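Local atomic coordinates of PspGI restriction endonuclease (Pyrococcus sp. GI-H, PDB entry 3BM3), a protein that binds its substrate DNA and probably cuts it as a type II site-specific deoxyribonuclease. Residues E65-K68 against E69-Q73; R85-L88 against E89-F92; P232-E236 against D237-Q241. The protein carries 2 engineered substitutions. One frame throughout, in Å; residues are numbered along the deposited sequence.

How the contacts relate
Contacts 1 and 2 lie on the consecutive long helices 52-80 and 85-115, and they touch where Glu71 packs on Phe92. Both reach nucleotides: contact 1 offers a tyrosine face to a base, contact 2 a serine hydroxyl to a phosphate. Contact 2 is mostly buried and has a salt bridge between its own segments, Arg85 to Glu89; in partly buried contact 1 the salt bridges run to residues outside the segments. All three contacts reach the second subunit. Contact 3, at the start of helix 236-240, lies on the opposite side of the chain's centre, about 45 Å from contact 1 between centres; there two slid aromatic rings and backbone bonds take the place of charged pairs, and the DNA is about 14 Å away at the nearest atom.

Contact 1. Residues E65-K68 against E69-Q73; sequences EIYK and EYEKQ. With nucleotides of chain A.
Glu71 OE2 is gripped by two groups: it accepts the hydroxyl of Tyr67, with OH and OE2 2.7 Å apart, and forms a salt bridge with Arg96. The hydroxyl meets this oxygen on its anti side, 29° out of the carboxylate plane, and the carboxylate stands steeply to the ring, planes 80° apart, with OE2 near the ring plane at its edge. With CG of Tyr67 trans to the backbone N (chi1 167°), the ring runs along the helix toward Glu71, one turn on. C2 of adenine DA6 of chain A lies over one face of that ring toward its rim, and N1 is 3.5 Å from Tyr67 CG, in keeping with the base flipping associated with this complex. The other oxygen, Glu71 OE1, is tied to Arg75 and takes a water at 2.7 Å that also donates to Lys68 O. Glu65 and Glu69 run side by side, their OE2 atoms 3.4 Å apart; the salt bridge from Glu65 OE1 to Lys62 probably eases this repulsion. Regular backbone bonds link Glu65 to Glu69 and continue through Lys68 to Lys72. Ile66 CG2 packs 3.6 Å from Tyr70 CE2, while Tyr70 OH bonds Glu26. Helix 52-80 is thus packed against two other helices: Ile66 and Tyr70 lean on Ile23 of helix 20-31, whereas Tyr67 and Glu71 meet Ala95 and Phe92 of helix 85-115.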
loop_
_atom_site.group_PDB
_atom_site.type_symbol
_atom_site.label_atom_id
_atom_site.label_comp_id
_atom_site.label_asym_id
_atom_site.label_seq_id
_atom_site.Cartn_x
_atom_site.Cartn_y
_atom_site.Cartn_z
ATOM N N GLU C 65 2.718 22.620 -7.920
ATOM C CA GLU C 65 2.061 23.766 -8.513
ATOM C C GLU C 65 2.248 23.824 -10.039
ATOM O O GLU C 65 1.290 24.082 -10.785
ATOM C CB GLU C 65 2.546 25.054 -7.840
ATOM C CG GLU C 65 2.311 26.297 -8.606
ATOM C CD GLU C 65 3.323 27.367 -8.215
ATOM O OE1 GLU C 65 3.669 27.431 -7.010
ATOM O OE2 GLU C 65 3.781 28.097 -9.132
ATOM N N ILE C 66 3.452 23.556 -10.521
ATOM C CA ILE C 66 3.705 23.525 -11.943
ATOM C C ILE C 66 2.904 22.412 -12.595
ATOM O O ILE C 66 2.226 22.631 -13.618
ATOM C CB ILE C 66 5.214 23.374 -12.243
ATOM C CG1 ILE C 66 5.902 24.683 -11.846
ATOM C CG2 ILE C 66 5.474 23.111 -13.704
ATOM C CD1 ILE C 66 7.411 24.565 -11.754
ATOM N N TYR C 67 2.987 21.231 -12.002
ATOM C CA TYR C 67 2.199 20.106 -12.473
ATOM C C TYR C 67 0.728 20.548 -12.614
ATOM O O TYR C 67 0.079 20.295 -13.608
ATOM C CB TYR C 67 2.291 18.939 -11.485
ATOM C CG TYR C 67 1.248 17.936 -11.832
ATOM C CD1 TYR C 67 1.470 17.025 -12.847
ATOM C CD2 TYR C 67 -0.003 17.980 -11.214
ATOM C CE1 TYR C 67 0.457 16.146 -13.213
ATOM C CE2 TYR C 67 -0.989 17.132 -11.553
ATOM C CZ TYR C 67 -0.763 16.225 -12.562
ATOM O OH TYR C 67 -1.777 15.413 -12.926
ATOM N N LYS C 68 0.186 21.172 -11.584
ATOM C CA LYS C 68 -1.250 21.501 -11.638
ATOM C C LYS C 68 -1.582 22.483 -12.740
ATOM O O LYS C 68 -2.661 22.429 -13.317
ATOM C CB LYS C 68 -1.736 22.016 -10.307
ATOM C CG LYS C 68 -1.802 20.912 -9.285
ATOM C CD LYS C 68 -2.518 21.332 -8.025
ATOM C CE LYS C 68 -1.714 22.323 -7.225
ATOM N NZ LYS C 68 -2.287 22.508 -5.863
ATOM N N GLU C 69 -0.665 23.400 -13.021
ATOM C CA GLU C 69 -0.851 24.320 -14.127
ATOM C C GLU C 69 -0.907 23.567 -15.432
ATOM O O GLU C 69 -1.736 23.856 -16.288
ATOM C CB GLU C 69 0.281 25.343 -14.183
ATOM C CG GLU C 69 0.307 26.304 -12.996
ATOM C CD GLU C 69 1.495 27.270 -13.056
ATOM O OE1 GLU C 69 1.585 28.028 -14.044
ATOM O OE2 GLU C 69 2.331 27.293 -12.107
ATOM N N TYR C 70 -0.019 22.605 -15.596
ATOM C CA TYR C 70 -0.047 21.765 -16.792
ATOM C C TYR C 70 -1.303 20.911 -16.836
ATOM O O TYR C 70 -1.937 20.782 -17.871
ATOM C CB TYR C 70 1.171 20.875 -16.856
ATOM C CG TYR C 70 2.458 21.595 -17.184
ATOM C CD1 TYR C 70 2.482 22.698 -18.034
ATOM C CD2 TYR C 70 3.673 21.163 -16.660
ATOM C CE1 TYR C 70 3.670 23.344 -18.329
ATOM C CE2 TYR C 70 4.849 21.804 -16.952
ATOM C CZ TYR C 70 4.850 22.875 -17.803
ATOM O OH TYR C 70 6.014 23.540 -18.131
ATOM N N GLU C 71 -1.668 20.355 -15.694
ATOM C CA GLU C 71 -2.876 19.526 -15.604
ATOM C C GLU C 71 -4.083 20.341 -16.055
ATOM O O GLU C 71 -4.952 19.843 -16.747
ATOM C CB GLU C 71 -3.083 19.099 -14.168
ATOM C CG GLU C 71 -4.190 18.097 -13.976
ATOM C CD GLU C 71 -4.425 17.779 -12.532
ATOM O OE1 GLU C 71 -4.989 18.638 -11.831
ATOM O OE2 GLU C 71 -4.040 16.685 -12.096
ATOM N N LYS C 72 -4.132 21.610 -15.646
ATOM C CA LYS C 72 -5.250 22.499 -15.979
ATOM C C LYS C 72 -5.288 22.733 -17.474
ATOM O O LYS C 72 -6.344 22.679 -18.109
ATOM C CB LYS C 72 -5.090 23.821 -15.250
ATOM C CG LYS C 72 -6.185 24.808 -15.524
ATOM C CD LYS C 72 -6.029 26.013 -14.614
ATOM C CE LYS C 72 -7.042 27.071 -14.947
ATOM N NZ LYS C 72 -8.420 26.521 -14.840
ATOM N N GLN C 73 -4.128 22.963 -18.076
ATOM C CA GLN C 73 -4.086 23.106 -19.525
ATOM C C GLN C 73 -4.623 21.883 -20.240
ATOM O O GLN C 73 -5.399 21.975 -21.194
ATOM C CB GLN C 73 -2.662 23.345 -19.996
ATOM C CG GLN C 73 -2.119 24.694 -19.599
ATOM C CD GLN C 73 -0.762 24.926 -20.169
ATOM O OE1 GLN C 73 -0.487 24.546 -21.314
ATOM N NE2 GLN C 73 0.109 25.509 -19.378
ATOM P P DA A 6 0.442 11.045 -1.740
ATOM O OP1 DA A 6 1.555 10.933 -0.756
ATOM O OP2 DA A 6 -0.733 11.898 -1.414
ATOM O "O5'" DA A 6 1.101 11.523 -3.105
ATOM C "C5'" DA A 6 0.286 11.969 -4.177
ATOM C "C4'" DA A 6 0.080 13.456 -4.056
ATOM O "O4'" DA A 6 1.291 14.175 -4.396
ATOM C "C3'" DA A 6 -1.015 14.014 -4.963
ATOM O "O3'" DA A 6 -1.885 14.802 -4.162
ATOM C "C2'" DA A 6 -0.258 14.876 -5.958
ATOM C "C1'" DA A 6 0.916 15.328 -5.123
ATOM N N9 DA A 6 2.084 15.799 -5.867
ATOM C C8 DA A 6 3.192 16.397 -5.325
ATOM N N7 DA A 6 4.092 16.745 -6.208
ATOM C C5 DA A 6 3.545 16.345 -7.418
ATOM C C6 DA A 6 4.013 16.441 -8.737
ATOM N N6 DA A 6 5.188 16.987 -9.065
ATOM N N1 DA A 6 3.224 15.956 -9.719
ATOM C C2 DA A 6 2.046 15.412 -9.384
ATOM N N3 DA A 6 1.497 15.265 -8.180
ATOM C C4 DA A 6 2.307 15.759 -7.225
HETATM O O HOH W 1 -5.114 21.347 -12.245
#

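Contact 2. Residues R85-L88 against E89-F92; sequences REKL and EQSF. With nucleotides of chain B.
Four successive i to i+4 backbone bonds, from Glu89 N to Arg85 O through Phe92 N to Leu88 O, form the first turns of helix 85-115. Arg85 grips Glu89 side-on, NE at 2.7 Å and NH1 at 3.0 Å, both on the single oxygen OE2. That oxygen lies close to the guanidinium plane; it gives NE its anti lone pair, whereas NH1 sits 35° out of the carboxylate plane. A bend at chi2 (64°) of Arg85 folds the guanidinium back to the acid, and Arg75 of helix 52-80 adds a further salt bridge to the same OE2. This i to i+4 ion pair belongs to a helix of the EcoRII C-terminal family, in the PDDEXK clan. Another side of this helix faces the DNA. There Ser91 OG donates to OP1 of DA10 of chain B at 2.6 Å. Lys87 reaches along the helix to Gln90, its NZ 2.8 Å from OE1 in the carbonyl plane, on a lone pair; this leaves the amide NE2 turned toward DG8 of chain B and hydrogen-bonded to Gln93 of the second subunit. On the inward side Leu88 CD1 packs 3.5 Å from Phe92 CZ, while Leu88 O lies over one face of the Phe92 ring. Phe92 also packs on Arg75 and Ile17, and Leu88 on Pro13 and Tyr83.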
loop_
_atom_site.group_PDB
_atom_site.type_symbol
_atom_site.label_atom_id
_atom_site.label_comp_id
_atom_site.label_asym_id
_atom_site.label_seq_id
_atom_site.Cartn_x
_atom_site.Cartn_y
_atom_site.Cartn_z
ATOM N N ARG C 85 -15.174 13.167 -18.456
ATOM C CA ARG C 85 -14.637 13.883 -17.295
ATOM C C ARG C 85 -14.216 12.951 -16.180
ATOM O O ARG C 85 -13.210 13.189 -15.522
ATOM C CB ARG C 85 -15.672 14.847 -16.745
ATOM C CG ARG C 85 -15.143 15.754 -15.648
ATOM C CD ARG C 85 -14.060 16.665 -16.168
ATOM N NE ARG C 85 -13.477 17.516 -15.158
ATOM C CZ ARG C 85 -13.838 18.758 -14.833
ATOM N NH1 ARG C 85 -13.178 19.383 -13.890
ATOM N NH2 ARG C 85 -14.857 19.374 -15.423
ATOM N N GLU C 86 -15.034 11.934 -15.932
ATOM C CA GLU C 86 -14.737 10.962 -14.904
ATOM C C GLU C 86 -13.408 10.273 -15.232
ATOM O O GLU C 86 -12.564 10.093 -14.368
ATOM C CB GLU C 86 -15.833 9.929 -14.826
ATOM C CG GLU C 86 -17.129 10.494 -14.322
ATOM C CD GLU C 86 -18.097 10.976 -15.411
ATOM O OE1 GLU C 86 -17.688 11.287 -16.589
ATOM O OE2 GLU C 86 -19.301 11.063 -15.044
ATOM N N LYS C 87 -13.230 9.887 -16.487
ATOM C CA LYS C 87 -11.998 9.196 -16.858
ATOM C C LYS C 87 -10.804 10.135 -16.808
ATOM O O LYS C 87 -9.744 9.770 -16.330
ATOM C CB LYS C 87 -12.128 8.510 -18.222
ATOM C CG LYS C 87 -13.019 7.253 -18.137
ATOM C CD LYS C 87 -12.679 6.246 -16.977
ATOM C CE LYS C 87 -11.539 5.246 -17.308
ATOM N NZ LYS C 87 -11.391 4.144 -16.295
ATOM N N LEU C 88 -11.016 11.365 -17.233
ATOM C CA LEU C 88 -9.977 12.373 -17.207
ATOM C C LEU C 88 -9.482 12.603 -15.776
ATOM O O LEU C 88 -8.274 12.591 -15.480
ATOM C CB LEU C 88 -10.563 13.668 -17.773
ATOM C CG LEU C 88 -9.571 14.813 -17.892
ATOM C CD1 LEU C 88 -8.396 14.483 -18.833
ATOM C CD2 LEU C 88 -10.328 16.027 -18.429
ATOM N N GLU C 89 -10.427 12.831 -14.891
ATOM C CA GLU C 89 -10.080 13.118 -13.503
ATOM C C GLU C 89 -9.487 11.899 -12.818
ATOM O O GLU C 89 -8.597 12.038 -11.969
ATOM C CB GLU C 89 -11.274 13.669 -12.745
ATOM C CG GLU C 89 -11.766 15.007 -13.302
ATOM C CD GLU C 89 -10.772 16.138 -13.263
ATOM O OE1 GLU C 89 -9.713 16.073 -12.607
ATOM O OE2 GLU C 89 -11.094 17.165 -13.882
ATOM N N GLN C 90 -9.916 10.706 -13.225
ATOM C CA GLN C 90 -9.335 9.512 -12.619
ATOM C C GLN C 90 -7.885 9.443 -13.069
ATOM O O GLN C 90 -6.979 9.177 -12.277
ATOM C CB GLN C 90 -10.074 8.259 -13.078
ATOM C CG GLN C 90 -9.432 7.024 -12.530
ATOM C CD GLN C 90 -9.989 5.786 -13.123
ATOM O OE1 GLN C 90 -10.068 5.683 -14.342
ATOM N NE2 GLN C 90 -10.409 4.858 -12.280
ATOM N N SER C 91 -7.679 9.657 -14.363
ATOM C CA SER C 91 -6.330 9.633 -14.941
ATOM C C SER C 91 -5.413 10.637 -14.274
ATOM O O SER C 91 -4.273 10.318 -13.936
ATOM C CB SER C 91 -6.351 9.825 -16.456
ATOM O OG SER C 91 -6.912 8.694 -17.122
ATOM N N PHE C 92 -5.921 11.834 -14.011
ATOM C CA PHE C 92 -5.134 12.819 -13.337
ATOM C C PHE C 92 -4.815 12.398 -11.902
ATOM O O PHE C 92 -3.697 12.582 -11.481
ATOM C CB PHE C 92 -5.842 14.140 -13.298
ATOM C CG PHE C 92 -5.920 14.860 -14.615
ATOM C CD1 PHE C 92 -4.946 14.752 -15.607
ATOM C CD2 PHE C 92 -6.982 15.709 -14.839
ATOM C CE1 PHE C 92 -5.014 15.500 -16.783
ATOM C CE2 PHE C 92 -7.059 16.413 -16.013
ATOM C CZ PHE C 92 -6.085 16.330 -16.972
ATOM P P DA B 10 -4.197 6.138 -17.237
ATOM O OP1 DA B 10 -4.852 7.293 -17.917
ATOM O OP2 DA B 10 -3.842 4.938 -18.014
ATOM O "O5'" DA B 10 -2.904 6.728 -16.533
ATOM C "C5'" DA B 10 -3.044 7.781 -15.596
ATOM C "C4'" DA B 10 -1.728 8.069 -14.922
ATOM O "O4'" DA B 10 -1.363 6.969 -14.064
ATOM C "C3'" DA B 10 -0.561 8.264 -15.881
ATOM O "O3'" DA B 10 0.253 9.310 -15.387
ATOM C "C2'" DA B 10 0.161 6.925 -15.847
ATOM C "C1'" DA B 10 -0.085 6.454 -14.422
ATOM N N9 DA B 10 -0.167 5.006 -14.287
ATOM C C8 DA B 10 -0.849 4.134 -15.099
ATOM N N7 DA B 10 -0.783 2.887 -14.712
ATOM C C5 DA B 10 0.004 2.938 -13.569
ATOM C C6 DA B 10 0.433 1.947 -12.687
ATOM N N6 DA B 10 0.098 0.663 -12.818
ATOM N N1 DA B 10 1.217 2.322 -11.653
ATOM C C2 DA B 10 1.526 3.621 -11.520
ATOM N N3 DA B 10 1.167 4.656 -12.283
ATOM C C4 DA B 10 0.399 4.236 -13.303
ATOM P P DG B 9 -7.551 0.884 -13.947
ATOM O OP1 DG B 9 -9.028 0.802 -14.123
ATOM O OP2 DG B 9 -6.711 -0.297 -14.261
ATOM O "O5'" DG B 9 -7.021 2.105 -14.812
ATOM C "C5'" DG B 9 -7.584 3.395 -14.627
ATOM C "C4'" DG B 9 -6.498 4.442 -14.577
ATOM O "O4'" DG B 9 -5.670 4.245 -13.399
ATOM C "C3'" DG B 9 -5.538 4.435 -15.760
ATOM O "O3'" DG B 9 -5.115 5.774 -15.975
ATOM C "C2'" DG B 9 -4.390 3.581 -15.246
ATOM C "C1'" DG B 9 -4.321 4.010 -13.789
ATOM N N9 DG B 9 -3.773 3.006 -12.881
ATOM C C8 DG B 9 -4.036 1.660 -12.883
ATOM N N7 DG B 9 -3.436 1.018 -11.916
ATOM C C5 DG B 9 -2.725 1.999 -11.241
ATOM C C6 DG B 9 -1.885 1.906 -10.102
ATOM O O6 DG B 9 -1.605 0.902 -9.433
ATOM N N1 DG B 9 -1.356 3.143 -9.755
ATOM C C2 DG B 9 -1.603 4.324 -10.414
ATOM N N2 DG B 9 -1.007 5.412 -9.921
ATOM N N3 DG B 9 -2.384 4.423 -11.479
ATOM C C4 DG B 9 -2.910 3.231 -11.833
ATOM P P DG B 8 -12.161 2.055 -10.106
ATOM O OP1 DG B 8 -12.350 3.106 -9.089
ATOM O OP2 DG B 8 -13.005 2.043 -11.334
ATOM O "O5'" DG B 8 -10.655 2.104 -10.603
ATOM C "C5'" DG B 8 -9.587 2.024 -9.675
ATOM C "C4'" DG B 8 -8.284 2.095 -10.427
ATOM O "O4'" DG B 8 -7.175 2.039 -9.496
ATOM C "C3'" DG B 8 -8.071 0.924 -11.384
ATOM O "O3'" DG B 8 -7.254 1.375 -12.458
ATOM C "C2'" DG B 8 -7.258 -0.034 -10.533
ATOM C "C1'" DG B 8 -6.330 0.974 -9.895
ATOM N N9 DG B 8 -5.599 0.518 -8.721
ATOM C C8 DG B 8 -5.584 -0.746 -8.180
ATOM N N7 DG B 8 -4.788 -0.849 -7.152
ATOM C C5 DG B 8 -4.250 0.422 -7.005
ATOM C C6 DG B 8 -3.308 0.917 -6.079
ATOM O O6 DG B 8 -2.713 0.301 -5.183
ATOM N N1 DG B 8 -3.061 2.273 -6.272
ATOM C C2 DG B 8 -3.639 3.049 -7.251
ATOM N N2 DG B 8 -3.284 4.334 -7.273
ATOM N N3 DG B 8 -4.504 2.591 -8.135
ATOM C C4 DG B 8 -4.763 1.280 -7.956
#

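Contact 3. Residues P232-E236 against D237-Q241; sequences PNFNE and DKYIQ
The rings of Phe234 and Tyr239 lie nearly parallel, planes 18° apart, but slid so far that they barely overlap, with centroids 5.4 Å apart. They meet through Phe234 CE1 and Tyr239 CE2, 3.4 Å apart. Glu236 N sits above one face of Phe234 toward its rim, Lys238 CG lies over the centre of a face of Tyr239, and Glu236 O is at that ring's edge. Tyr239 OH bonds Asp206, fixing the far end of the ring, while Phe234 packs on Ile202 and Ile226 and meets Tyr130 of the second subunit. Replacing Phe234 by an alanine would probably open a gap beside Tyr239 and leave Ile202, Ile226 and that neighbouring-subunit tyrosine without their aromatic partner. Glu236 O accepts two backbone donors, Ile240 N at 2.8 Å and Tyr239 N at 3.0 Å, the latter well above the carbonyl plane. A water joins Asn235 OD1, at 2.6 Å, to Asp237 N and OD2, a solvent bridge at the opening turn. The segment opens the short helix 236-240, which with helix 216-227 lies in the connection between the parallel neighbouring strands 211-214 and 243-245, a beta-alpha-beta crossover.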
loop_
_atom_site.group_PDB
_atom_site.type_symbol
_atom_site.label_atom_id
_atom_site.label_comp_id
_atom_site.label_asym_id
_atom_site.label_seq_id
_atom_site.Cartn_x
_atom_site.Cartn_y
_atom_site.Cartn_z
ATOM N N PRO C 232 6.331 2.159 32.312
ATOM C CA PRO C 232 7.797 2.069 32.449
ATOM C C PRO C 232 8.456 0.892 31.728
ATOM O O PRO C 232 9.671 0.861 31.601
ATOM C CB PRO C 232 8.005 1.945 33.961
ATOM C CG PRO C 232 6.693 1.495 34.514
ATOM C CD PRO C 232 5.637 2.014 33.605
ATOM N N ASN C 233 7.671 -0.073 31.262
ATOM C CA ASN C 233 8.204 -1.188 30.529
ATOM C C ASN C 233 8.540 -0.796 29.091
ATOM O O ASN C 233 9.103 -1.606 28.339
ATOM C CB ASN C 233 7.197 -2.331 30.496
ATOM C CG ASN C 233 6.948 -2.937 31.874
ATOM O OD1 ASN C 233 7.812 -2.902 32.750
ATOM N ND2 ASN C 233 5.758 -3.477 32.069
ATOM N N PHE C 234 8.132 0.408 28.696
ATOM C CA PHE C 234 8.451 0.923 27.375
ATOM C C PHE C 234 9.765 1.667 27.457
ATOM O O PHE C 234 9.881 2.654 28.196
ATOM C CB PHE C 234 7.364 1.857 26.907
ATOM C CG PHE C 234 7.658 2.501 25.599
ATOM C CD1 PHE C 234 7.938 1.734 24.489
ATOM C CD2 PHE C 234 7.655 3.882 25.471
ATOM C CE1 PHE C 234 8.199 2.316 23.286
ATOM C CE2 PHE C 234 7.931 4.472 24.236
ATOM C CZ PHE C 234 8.185 3.673 23.149
ATOM N N ASN C 235 10.750 1.166 26.713
ATOM C CA ASN C 235 12.087 1.742 26.674
ATOM C C ASN C 235 12.141 2.745 25.518
ATOM O O ASN C 235 12.486 2.403 24.404
ATOM C CB ASN C 235 13.123 0.634 26.457
ATOM C CG ASN C 235 14.562 1.168 26.415
ATOM O OD1 ASN C 235 14.802 2.360 26.600
ATOM N ND2 ASN C 235 15.520 0.272 26.179
ATOM N N GLU C 236 11.752 3.984 25.793
ATOM C CA GLU C 236 11.677 5.016 24.749
ATOM C C GLU C 236 13.026 5.264 24.077
ATOM O O GLU C 236 13.084 5.487 22.860
ATOM C CB GLU C 236 11.125 6.336 25.320
ATOM C CG GLU C 236 11.997 6.972 26.403
ATOM C CD GLU C 236 11.292 8.067 27.204
ATOM O OE1 GLU C 236 10.278 7.770 27.880
ATOM O OE2 GLU C 236 11.776 9.217 27.185
ATOM N N ASP C 237 14.106 5.222 24.856
ATOM C CA ASP C 237 15.431 5.555 24.329
ATOM C C ASP C 237 15.842 4.669 23.167
ATOM O O ASP C 237 16.420 5.154 22.185
ATOM C CB ASP C 237 16.490 5.497 25.429
ATOM C CG ASP C 237 16.577 6.790 26.210
ATOM O OD1 ASP C 237 16.733 7.841 25.558
ATOM O OD2 ASP C 237 16.506 6.763 27.463
ATOM N N LYS C 238 15.522 3.387 23.286
ATOM C CA LYS C 238 15.803 2.404 22.256
ATOM C C LYS C 238 15.240 2.848 20.902
ATOM O O LYS C 238 15.870 2.668 19.856
ATOM C CB LYS C 238 15.241 1.041 22.713
ATOM C CG LYS C 238 14.838 0.057 21.613
ATOM C CD LYS C 238 14.544 -1.329 22.198
ATOM C CE LYS C 238 13.411 -1.304 23.219
ATOM N NZ LYS C 238 12.843 -2.649 23.585
ATOM N N TYR C 239 14.061 3.451 20.928
ATOM C CA TYR C 239 13.384 3.849 19.721
ATOM C C TYR C 239 13.761 5.238 19.261
ATOM O O TYR C 239 13.984 5.473 18.068
ATOM C CB TYR C 239 11.888 3.796 19.956
ATOM C CG TYR C 239 11.448 2.403 20.235
ATOM C CD1 TYR C 239 11.320 1.470 19.200
ATOM C CD2 TYR C 239 11.176 1.986 21.530
ATOM C CE1 TYR C 239 10.959 0.201 19.445
ATOM C CE2 TYR C 239 10.769 0.698 21.782
ATOM C CZ TYR C 239 10.668 -0.193 20.730
ATOM O OH TYR C 239 10.247 -1.472 20.995
ATOM N N ILE C 240 13.806 6.154 20.224
ATOM C CA ILE C 240 14.073 7.555 19.934
ATOM C C ILE C 240 15.394 7.708 19.183
ATOM O O ILE C 240 15.492 8.531 18.257
ATOM C CB ILE C 240 13.998 8.423 21.201
ATOM C CG1 ILE C 240 12.538 8.507 21.689
ATOM C CG2 ILE C 240 14.472 9.834 20.916
ATOM C CD1 ILE C 240 12.388 9.341 23.010
ATOM N N GLN C 241 16.379 6.891 19.524
ATOM C CA GLN C 241 17.681 6.958 18.871
ATOM C C GLN C 241 17.659 6.583 17.394
ATOM O O GLN C 241 18.509 7.033 16.644
ATOM C CB GLN C 241 18.689 6.083 19.587
ATOM C CG GLN C 241 19.019 6.594 20.990
ATOM C CD GLN C 241 19.602 5.519 21.919
ATOM O OE1 GLN C 241 19.837 5.776 23.109
ATOM N NE2 GLN C 241 19.805 4.296 21.384
HETATM O O HOH W 2 10.532 -1.176 25.325
HETATM O O HOH W 3 14.257 4.665 27.744
#